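Local coordinates for protein putative D-glycero-D-manno-heptose 7-phosphate kinase (Campylobacter jejuni subsp. jejuni, PDB 4N3O) that catalyses the ATP-dependent phosphorylation of D-glycero-alpha-D-manno-heptose 7-phosphate at C-1, giving the 1,7-bisphosphate used in capsule polysaccharide synthesis, at residues Y43-L48 against H105-V110; F58-T63 against G79-F84; E73-D78 against S86-I91. All blocks are in the same frame, centred on the assembly; numbering follows the deposited sequence.

Contact 1 of 3, residues Y43-L48 against H105-V110; sequences YIHCTL and HTYSDV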
loop_
_atom_site.group_PDB
_atom_site.type_symbol
_atom_site.label_atom_id
_atom_site.label_comp_id
_atom_site.label_asym_id
_atom_site.label_seq_id
_atom_site.Cartn_x
_atom_site.Cartn_y
_atom_site.Cartn_z
ATOM N N TYR A 43 0.676 -6.165 -6.305
ATOM C CA TYR A 43 0.479 -6.106 -7.719
ATOM C C TYR A 43 1.328 -7.011 -8.579
ATOM O O TYR A 43 2.351 -7.554 -8.153
ATOM C CB TYR A 43 0.862 -4.672 -8.162
ATOM C CG TYR A 43 0.138 -3.523 -7.483
ATOM C CD1 TYR A 43 -1.088 -3.082 -7.956
ATOM C CD2 TYR A 43 0.718 -2.823 -6.406
ATOM C CE1 TYR A 43 -1.743 -2.010 -7.365
ATOM C CE2 TYR A 43 0.058 -1.746 -5.800
ATOM C CZ TYR A 43 -1.161 -1.341 -6.301
ATOM O OH TYR A 43 -1.836 -0.289 -5.740
ATOM N N ILE A 44 0.886 -7.103 -9.823
ATOM C CA ILE A 44 1.619 -7.746 -10.894
ATOM C C ILE A 44 2.040 -6.589 -11.797
ATOM O O ILE A 44 1.205 -5.776 -12.202
ATOM C CB ILE A 44 0.789 -8.782 -11.653
ATOM C CG1 ILE A 44 0.675 -10.015 -10.759
ATOM C CG2 ILE A 44 1.468 -9.130 -12.980
ATOM C CD1 ILE A 44 0.004 -11.197 -11.385
ATOM N N HIS A 45 3.339 -6.520 -12.077
ATOM C CA HIS A 45 3.919 -5.440 -12.840
ATOM C C HIS A 45 4.308 -5.973 -14.196
ATOM O O HIS A 45 4.876 -7.041 -14.293
ATOM C CB HIS A 45 5.176 -4.907 -12.129
ATOM C CG HIS A 45 4.976 -4.643 -10.673
ATOM N ND1 HIS A 45 4.631 -3.404 -10.184
ATOM C CD2 HIS A 45 5.041 -5.469 -9.596
ATOM C CE1 HIS A 45 4.495 -3.474 -8.869
ATOM N NE2 HIS A 45 4.745 -4.714 -8.487
ATOM N N CYS A 46 3.994 -5.219 -15.241
ATOM C CA CYS A 46 4.337 -5.600 -16.606
ATOM C C CYS A 46 4.953 -4.438 -17.354
ATOM O O CYS A 46 4.469 -3.312 -17.267
ATOM C CB CYS A 46 3.098 -6.049 -17.393
ATOM S SG CYS A 46 2.297 -7.532 -16.750
ATOM N N THR A 47 6.027 -4.722 -18.080
ATOM C CA THR A 47 6.670 -3.742 -18.938
ATOM C C THR A 47 6.739 -4.359 -20.349
ATOM O O THR A 47 7.208 -5.495 -20.523
ATOM C CB THR A 47 8.076 -3.376 -18.467
ATOM O OG1 THR A 47 7.979 -2.543 -17.319
ATOM C CG2 THR A 47 8.793 -2.608 -19.517
ATOM N N LEU A 48 6.282 -3.612 -21.347
ATOM C CA LEU A 48 6.319 -4.091 -22.728
ATOM C C LEU A 48 7.128 -3.103 -23.541
ATOM O O LEU A 48 6.746 -1.930 -23.647
ATOM C CB LEU A 48 4.905 -4.225 -23.295
ATOM C CG LEU A 48 4.715 -4.915 -24.657
ATOM C CD1 LEU A 48 3.234 -5.110 -24.920
ATOM C CD2 LEU A 48 5.344 -4.134 -25.795
ATOM N N HIS A 105 8.160 -8.056 -19.922
ATOM C CA HIS A 105 8.798 -8.392 -18.654
ATOM C C HIS A 105 7.764 -8.299 -17.547
ATOM O O HIS A 105 7.062 -7.306 -17.477
ATOM C CB HIS A 105 9.935 -7.398 -18.381
ATOM C CG HIS A 105 10.826 -7.148 -19.558
ATOM N ND1 HIS A 105 12.062 -7.738 -19.696
ATOM C CD2 HIS A 105 10.659 -6.366 -20.653
ATOM C CE1 HIS A 105 12.626 -7.323 -20.820
ATOM N NE2 HIS A 105 11.794 -6.486 -21.417
ATOM N N THR A 106 7.667 -9.306 -16.678
ATOM C CA THR A 106 6.663 -9.275 -15.603
ATOM C C THR A 106 7.141 -9.845 -14.281
ATOM O O THR A 106 8.110 -10.604 -14.233
ATOM C CB THR A 106 5.444 -10.127 -15.964
ATOM O OG1 THR A 106 5.836 -11.499 -16.050
ATOM C CG2 THR A 106 4.869 -9.705 -17.278
ATOM N N TYR A 107 6.440 -9.486 -13.207
ATOM C CA TYR A 107 6.730 -10.047 -11.881
ATOM C C TYR A 107 5.624 -9.666 -10.910
ATOM O O TYR A 107 4.964 -8.629 -11.062
ATOM C CB TYR A 107 8.119 -9.640 -11.326
ATOM C CG TYR A 107 8.198 -8.280 -10.678
ATOM C CD1 TYR A 107 8.455 -7.150 -11.422
ATOM C CD2 TYR A 107 8.023 -8.137 -9.310
ATOM C CE1 TYR A 107 8.524 -5.911 -10.832
ATOM C CE2 TYR A 107 8.104 -6.894 -8.700
ATOM C CZ TYR A 107 8.347 -5.787 -9.471
ATOM O OH TYR A 107 8.398 -4.542 -8.881
ATOM N N SER A 108 5.440 -10.506 -9.907
ATOM C CA SER A 108 4.400 -10.317 -8.918
ATOM C C SER A 108 4.963 -9.922 -7.589
ATOM O O SER A 108 6.067 -10.314 -7.257
ATOM C CB SER A 108 3.633 -11.629 -8.731
ATOM O OG SER A 108 2.782 -11.534 -7.591
ATOM N N ASP A 109 4.197 -9.162 -6.809
ATOM C CA ASP A 109 4.642 -8.788 -5.452
ATOM C C ASP A 109 4.524 -9.940 -4.458
ATOM O O ASP A 109 5.067 -9.852 -3.360
ATOM C CB ASP A 109 3.844 -7.607 -4.918
ATOM C CG ASP A 109 4.206 -6.321 -5.578
ATOM O OD1 ASP A 109 5.343 -6.220 -6.045
ATOM O OD2 ASP A 109 3.367 -5.402 -5.630
ATOM N N VAL A 110 3.808 -11.000 -4.833
ATOM C CA VAL A 110 3.627 -12.152 -3.959
ATOM C C VAL A 110 4.125 -13.414 -4.645
ATOM O O VAL A 110 4.082 -13.505 -5.856
ATOM C CB VAL A 110 2.154 -12.366 -3.554
ATOM C CG1 VAL A 110 1.562 -11.074 -3.008
ATOM C CG2 VAL A 110 1.330 -12.873 -4.731
#

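Contact 2 of 3, residues F58-T63 against G79-F84; sequences FDSPDT and GKLDIF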
loop_
_atom_site.group_PDB
_atom_site.type_symbol
_atom_site.label_atom_id
_atom_site.label_comp_id
_atom_site.label_asym_id
_atom_site.label_seq_id
_atom_site.Cartn_x
_atom_site.Cartn_y
_atom_site.Cartn_z
ATOM N N PHE A 58 10.008 -12.958 -23.810
ATOM C CA PHE A 58 9.121 -13.045 -22.670
ATOM C C PHE A 58 10.049 -13.238 -21.481
ATOM O O PHE A 58 10.793 -14.227 -21.447
ATOM C CB PHE A 58 8.170 -14.239 -22.778
ATOM C CG PHE A 58 7.214 -14.173 -23.940
ATOM C CD1 PHE A 58 6.424 -13.051 -24.148
ATOM C CD2 PHE A 58 7.011 -15.278 -24.745
ATOM C CE1 PHE A 58 5.510 -13.010 -25.184
ATOM C CE2 PHE A 58 6.099 -15.242 -25.788
ATOM C CZ PHE A 58 5.354 -14.108 -26.011
ATOM N N ASP A 59 10.000 -12.314 -20.511
ATOM C CA ASP A 59 10.905 -12.322 -19.360
ATOM C C ASP A 59 10.172 -12.250 -18.018
ATOM O O ASP A 59 9.619 -11.223 -17.651
ATOM C CB ASP A 59 11.863 -11.142 -19.494
ATOM C CG ASP A 59 12.847 -11.042 -18.339
ATOM O OD1 ASP A 59 13.121 -12.063 -17.667
ATOM O OD2 ASP A 59 13.365 -9.927 -18.121
ATOM N N SER A 60 10.211 -13.356 -17.287
ATOM C CA SER A 60 9.530 -13.499 -16.007
ATOM C C SER A 60 10.515 -14.035 -14.956
ATOM O O SER A 60 10.532 -15.230 -14.671
ATOM C CB SER A 60 8.345 -14.453 -16.204
ATOM O OG SER A 60 7.777 -14.880 -14.984
ATOM N N PRO A 61 11.340 -13.148 -14.377
ATOM C CA PRO A 61 12.365 -13.553 -13.400
ATOM C C PRO A 61 11.853 -14.139 -12.080
ATOM O O PRO A 61 12.513 -15.004 -11.507
ATOM C CB PRO A 61 13.146 -12.264 -13.155
ATOM C CG PRO A 61 12.202 -11.171 -13.512
ATOM C CD PRO A 61 11.401 -11.706 -14.661
ATOM N N ASP A 62 10.700 -13.696 -11.599
ATOM C CA ASP A 62 10.172 -14.266 -10.363
ATOM C C ASP A 62 9.855 -15.765 -10.518
ATOM O O ASP A 62 9.736 -16.473 -9.526
ATOM C CB ASP A 62 8.969 -13.460 -9.819
ATOM C CG ASP A 62 7.876 -13.258 -10.850
ATOM O OD1 ASP A 62 8.171 -13.269 -12.075
ATOM O OD2 ASP A 62 6.725 -13.065 -10.431
ATOM N N THR A 63 9.742 -16.245 -11.757
ATOM C CA THR A 63 9.522 -17.679 -12.012
ATOM C C THR A 63 10.754 -18.287 -12.698
ATOM O O THR A 63 10.710 -19.433 -13.147
ATOM C CB THR A 63 8.277 -17.944 -12.899
ATOM O OG1 THR A 63 8.436 -17.309 -14.175
ATOM C CG2 THR A 63 7.002 -17.417 -12.241
ATOM N N GLY A 79 6.188 -25.311 -23.278
ATOM C CA GLY A 79 6.357 -25.476 -21.825
ATOM C C GLY A 79 6.971 -24.327 -21.034
ATOM O O GLY A 79 7.063 -24.407 -19.810
ATOM N N LYS A 80 7.422 -23.281 -21.719
ATOM C CA LYS A 80 7.995 -22.105 -21.050
ATOM C C LYS A 80 7.148 -20.844 -21.297
ATOM O O LYS A 80 7.197 -20.240 -22.376
ATOM C CB LYS A 80 9.446 -21.860 -21.490
ATOM C CG LYS A 80 10.495 -22.744 -20.820
ATOM C CD LYS A 80 11.904 -22.331 -21.248
ATOM C CE LYS A 80 12.990 -22.833 -20.298
ATOM N NZ LYS A 80 13.074 -24.315 -20.179
ATOM N N LEU A 81 6.368 -20.466 -20.288
ATOM C CA LEU A 81 5.520 -19.281 -20.351
ATOM C C LEU A 81 4.478 -19.394 -21.469
ATOM O O LEU A 81 4.243 -18.439 -22.206
ATOM C CB LEU A 81 6.374 -18.019 -20.510
ATOM C CG LEU A 81 7.390 -17.770 -19.377
ATOM C CD1 LEU A 81 8.221 -16.520 -19.647
ATOM C CD2 LEU A 81 6.699 -17.651 -18.015
ATOM N N ASP A 82 3.852 -20.565 -21.580
ATOM C CA ASP A 82 2.812 -20.802 -22.597
ATOM C C ASP A 82 1.635 -19.852 -22.451
ATOM O O ASP A 82 0.897 -19.617 -23.410
ATOM C CB ASP A 82 2.317 -22.257 -22.556
ATOM C CG ASP A 82 3.355 -23.256 -23.089
ATOM O OD1 ASP A 82 4.205 -22.867 -23.920
ATOM O OD2 ASP A 82 3.306 -24.442 -22.687
ATOM N N ILE A 83 1.467 -19.293 -21.253
ATOM C CA ILE A 83 0.379 -18.341 -21.017
ATOM C C ILE A 83 0.571 -17.067 -21.860
ATOM O O ILE A 83 -0.392 -16.534 -22.396
ATOM C CB ILE A 83 0.203 -18.015 -19.504
ATOM C CG1 ILE A 83 -1.040 -17.151 -19.273
ATOM C CG2 ILE A 83 1.438 -17.342 -18.921
ATOM C CD1 ILE A 83 -2.334 -17.825 -19.701
ATOM N N PHE A 84 1.807 -16.593 -22.018
ATOM C CA PHE A 84 2.035 -15.396 -22.834
ATOM C C PHE A 84 1.850 -15.696 -24.325
ATOM O O PHE A 84 1.443 -14.829 -25.086
ATOM C CB PHE A 84 3.414 -14.771 -22.594
ATOM C CG PHE A 84 3.672 -14.345 -21.160
ATOM C CD1 PHE A 84 2.647 -13.880 -20.344
ATOM C CD2 PHE A 84 4.967 -14.310 -20.668
ATOM C CE1 PHE A 84 2.906 -13.482 -19.046
ATOM C CE2 PHE A 84 5.230 -13.894 -19.371
ATOM C CZ PHE A 84 4.198 -13.475 -18.561
#

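Contact 3 of 3, residues E73-D78 against S86-I91; sequences EFLGND and SIYNRI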
loop_
_atom_site.group_PDB
_atom_site.type_symbol
_atom_site.label_atom_id
_atom_site.label_comp_id
_atom_site.label_asym_id
_atom_site.label_seq_id
_atom_site.Cartn_x
_atom_site.Cartn_y
_atom_site.Cartn_z
ATOM N N GLU A 73 3.281 -15.028 -36.664
ATOM C CA GLU A 73 1.862 -14.919 -36.289
ATOM C C GLU A 73 1.404 -15.857 -35.188
ATOM O O GLU A 73 0.550 -15.482 -34.389
ATOM C CB GLU A 73 0.934 -15.105 -37.500
ATOM C CG GLU A 73 1.003 -13.999 -38.547
ATOM C CD GLU A 73 -0.180 -14.027 -39.508
ATOM O OE1 GLU A 73 -1.337 -14.179 -39.032
ATOM O OE2 GLU A 73 0.041 -13.864 -40.731
ATOM N N PHE A 74 1.940 -17.073 -35.160
ATOM C CA PHE A 74 1.539 -18.053 -34.150
ATOM C C PHE A 74 2.747 -18.704 -33.507
ATOM O O PHE A 74 3.633 -19.181 -34.200
ATOM C CB PHE A 74 0.652 -19.138 -34.775
ATOM C CG PHE A 74 0.147 -20.168 -33.789
ATOM C CD1 PHE A 74 -1.028 -19.955 -33.076
ATOM C CD2 PHE A 74 0.835 -21.366 -33.592
ATOM C CE1 PHE A 74 -1.499 -20.902 -32.178
ATOM C CE2 PHE A 74 0.367 -22.317 -32.695
ATOM C CZ PHE A 74 -0.800 -22.077 -31.982
ATOM N N LEU A 75 2.754 -18.722 -32.175
ATOM C CA LEU A 75 3.813 -19.333 -31.392
ATOM C C LEU A 75 3.270 -20.601 -30.744
ATOM O O LEU A 75 2.393 -20.546 -29.868
ATOM C CB LEU A 75 4.272 -18.375 -30.304
ATOM C CG LEU A 75 4.802 -17.024 -30.763
ATOM C CD1 LEU A 75 5.197 -16.202 -29.542
ATOM C CD2 LEU A 75 5.982 -17.201 -31.704
ATOM N N GLY A 76 3.785 -21.744 -31.176
ATOM C CA GLY A 76 3.351 -23.028 -30.648
ATOM C C GLY A 76 3.868 -23.215 -29.248
ATOM O O GLY A 76 4.868 -22.597 -28.867
ATOM N N ASN A 77 3.193 -24.080 -28.492
ATOM C CA ASN A 77 3.546 -24.347 -27.090
ATOM C C ASN A 77 4.828 -25.132 -26.895
ATOM O O ASN A 77 5.084 -26.090 -27.613
ATOM C CB ASN A 77 2.399 -25.069 -26.390
ATOM C CG ASN A 77 1.169 -24.200 -26.263
ATOM O OD1 ASN A 77 1.206 -22.999 -26.551
ATOM N ND2 ASN A 77 0.070 -24.798 -25.821
ATOM N N ASP A 78 5.619 -24.731 -25.903
ATOM C CA ASP A 78 6.888 -25.398 -25.620
ATOM C C ASP A 78 7.180 -25.562 -24.130
ATOM O O ASP A 78 8.298 -25.882 -23.765
ATOM C CB ASP A 78 8.042 -24.638 -26.280
ATOM C CG ASP A 78 8.270 -23.273 -25.668
ATOM O OD1 ASP A 78 7.540 -22.898 -24.714
ATOM O OD2 ASP A 78 9.186 -22.568 -26.147
ATOM N N SER A 86 -0.391 -17.767 -25.643
ATOM C CA SER A 86 -1.836 -17.737 -25.888
ATOM C C SER A 86 -2.315 -16.293 -26.029
ATOM O O SER A 86 -3.119 -15.990 -26.896
ATOM C CB SER A 86 -2.595 -18.383 -24.742
ATOM O OG SER A 86 -2.090 -19.662 -24.441
ATOM N N ILE A 87 -1.833 -15.414 -25.148
ATOM C CA ILE A 87 -2.204 -14.022 -25.201
ATOM C C ILE A 87 -1.704 -13.440 -26.515
ATOM O O ILE A 87 -2.470 -12.855 -27.278
ATOM C CB ILE A 87 -1.629 -13.248 -23.996
ATOM C CG1 ILE A 87 -2.332 -13.708 -22.709
ATOM C CG2 ILE A 87 -1.812 -11.755 -24.196
ATOM C CD1 ILE A 87 -1.640 -13.282 -21.433
ATOM N N TYR A 88 -0.421 -13.612 -26.793
ATOM C CA TYR A 88 0.131 -13.099 -28.043
ATOM C C TYR A 88 -0.650 -13.607 -29.269
ATOM O O TYR A 88 -1.108 -12.821 -30.101
ATOM C CB TYR A 88 1.599 -13.483 -28.176
ATOM C CG TYR A 88 2.169 -13.098 -29.507
ATOM C CD1 TYR A 88 2.494 -11.785 -29.781
ATOM C CD2 TYR A 88 2.376 -14.057 -30.501
ATOM C CE1 TYR A 88 3.009 -11.421 -31.013
ATOM C CE2 TYR A 88 2.897 -13.706 -31.731
ATOM C CZ TYR A 88 3.209 -12.384 -31.983
ATOM O OH TYR A 88 3.720 -12.018 -33.200
ATOM N N ASN A 89 -0.800 -14.922 -29.366
ATOM C CA ASN A 89 -1.530 -15.530 -30.473
ATOM C C ASN A 89 -2.916 -14.908 -30.674
ATOM O O ASN A 89 -3.326 -14.646 -31.800
ATOM C CB ASN A 89 -1.657 -17.038 -30.254
ATOM C CG ASN A 89 -0.306 -17.765 -30.274
ATOM O OD1 ASN A 89 0.708 -17.237 -30.736
ATOM N ND2 ASN A 89 -0.300 -18.992 -29.769
ATOM N N ARG A 90 -3.613 -14.627 -29.580
ATOM C CA ARG A 90 -4.949 -14.069 -29.649
ATOM C C ARG A 90 -4.933 -12.601 -30.102
ATOM O O ARG A 90 -5.788 -12.172 -30.869
ATOM C CB ARG A 90 -5.630 -14.236 -28.298
ATOM C CG ARG A 90 -7.104 -13.868 -28.256
ATOM C CD ARG A 90 -8.004 -14.833 -29.019
ATOM N NE ARG A 90 -9.404 -14.432 -28.851
ATOM C CZ ARG A 90 -10.226 -14.883 -27.904
ATOM N NH1 ARG A 90 -9.833 -15.802 -27.024
ATOM N NH2 ARG A 90 -11.470 -14.420 -27.850
ATOM N N ILE A 91 -3.960 -11.831 -29.634
ATOM C CA ILE A 91 -3.823 -10.432 -30.062
ATOM C C ILE A 91 -3.542 -10.337 -31.563
ATOM O O ILE A 91 -3.943 -9.377 -32.218
ATOM C CB ILE A 91 -2.679 -9.713 -29.314
ATOM C CG1 ILE A 91 -2.995 -9.597 -27.821
ATOM C CG2 ILE A 91 -2.444 -8.333 -29.901
ATOM C CD1 ILE A 91 -4.227 -8.770 -27.495
#

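Contact 1 of 3, residues Y43-L48 against H105-V110
Residues H45 and T47 pair with Y107 and H105 as hydrogen-bonded antiparallel pairs, while I44 faces S108 and C46 faces T106 in the non-hydrogen-bonded positions. The axes of the two short strand segments approach to 4.7 Å. The ladder is regular: the N of H45 lies 2.8 Å from the O of Y107 and the bond is almost straight (176°), and the N and O of T47 both bond to H105. Where the second strand ends, the N of D109 still reaches the O of Y43, 2.8 Å away, so the pairing runs one residue into the loop.

Polar side-chain contacts gather at D109. Its OD1 takes the NE2 proton of H45 at 2.9 Å, lying close to the imidazole plane, although the donor stands above the plane of the carboxylate. OD2 accepts the backbone N of Y43, also at 2.9 Å, and has a weak second bond from H45 NE2. The carboxylate thus ties a backbone N-H and an imidazole together, and its charge probably favours a proton on NE2.

Aromatic packing comes from the same histidine. H45 and Y107 form an offset stack with centroids 4.4 Å apart and planes at 20°; CD2 of H45 lies over the outer part of the phenol ring, 3.3 Å from Y107 CZ. With chi1 at 82°, Y107 CG sits between its own backbone N and carbonyl carbon, which leans the ring toward the neighbouring strand and over the imidazole of H45.

On the other face, CG1 of I44 meets CB of S108; I44 also packs on T121 and L122 of helix 118-134, which covers this face. This is an antiparallel ladder inside the large mixed sheet of the GHMP kinase N-terminal domain.

Contact 2 of 3, residues F58-T63 against G79-F84
F84 sets its CB over the centre of the F58 ring, 3.8 Å from the centroid and 11° off the ring normal, a CH-pi contact. The two side chains run antiparallel past one another, with CB of F84, not its ring, over the F58 face; the rings themselves are oblique, with planes at 52° and centroids 5.6 Å apart. CD2 of F84 reaches back to CB of F58 at 3.8 Å, while the edge of the F84 ring is turned toward CB of S60. L81 supplies the other apolar arm: its CD1 lies 3.9 Å from CB of F58, and both its methyls touch CB of S60, each at 4.0 Å.

One step out, S60 is held by its own turn. Its chi1 of 168° turns OG to OG1 of T63, 2.6 Å away, while CB, pointed at the other segment by the backbone, meets the leucine. The 3-10 segment 61-63 is closed by the bond from the N of T63 to the O of S60. Across the contact, L81 occupies the N-cap position of helix 82-96, and its O accepts the N of F84; both side chains point toward strand 55-60.

Further out, L104 of strand 102-108 packs on F58, and T106 on F84 and S60; L122 and V126 of helix 118-134 also pack on F84. S60 probably contributes to ATP binding, as in related kinases. Here the start of a helix packs through apolar side chains on the end of a strand of the N-terminal domain sheet, beside the likely nucleotide site of a GHMP kinase.

Contact 3 of 3, residues E73-D78 against S86-I91
N89 grips the backbone of L75 with both ends of its side-chain amide. OD1 accepts the N of L75 at 2.9 Å, nearly straight, and ND2 donates to the O of the same residue at 3.1 Å. The O of L75 lies in the amide plane of N89, but ND2 stands out of the plane of that carbonyl, and the N of L75 is likewise tilted from the plane at OD1. The pair of bonds fixes the rotation of the amide. With chi1 at -65°, CG of N89 is anti to its carbonyl carbon, and the amide is carried off the helix toward the loop.

F74 lays a ring face over the amide. Its ring has CG anti to the backbone N (chi1 -178°), which brings it back over the asparagine: ND2 of N89 sits over one ring face, 3.3 Å from F74 CE1, with the ring and amide planes 21° apart.

L75 turns its isobutyl group to the aromatic neighbour on the helix. CD1 lies 3.7 Å from CD2 of Y88, and CG is almost as near; the two side chains cross at about a right angle. The hydroxyl of Y88 is bonded outside the two segments, to the O of K72 and the N of L100.

The loop between strand 65-70 and helix 82-96 is thereby strapped along that helix. L75 and Y88 also reach F58 and I56 of strand 55-60, while I87 and I91 pack against helix 118-134.

Overall arrangement
Along the chain, contacts 2 and 3 both fall between the segments of contact 1, and their own segments alternate: 58-63, 73-78, 79-84, 86-91. Contact 1 joins strands 42-50 and 102-108; contact 2, its centre 11 Å away, joins strand 55-60, the parallel neighbour of 102-108, to the start of helix 82-96, and touches contact 1 through T106 with D59 and S108 with D62. Contact 3 is 13 Å from contact 2 between centres, sharing helix 82-96 and meeting it where F58 packs on L75. Contacts 1 and 3 do not touch: centres about 20 Å apart, nearest atoms about 8 Å. Together they lead from the sheet, beside the probable ATP site, to a peripheral loop; contacts 1 and 2 also border the second subunit.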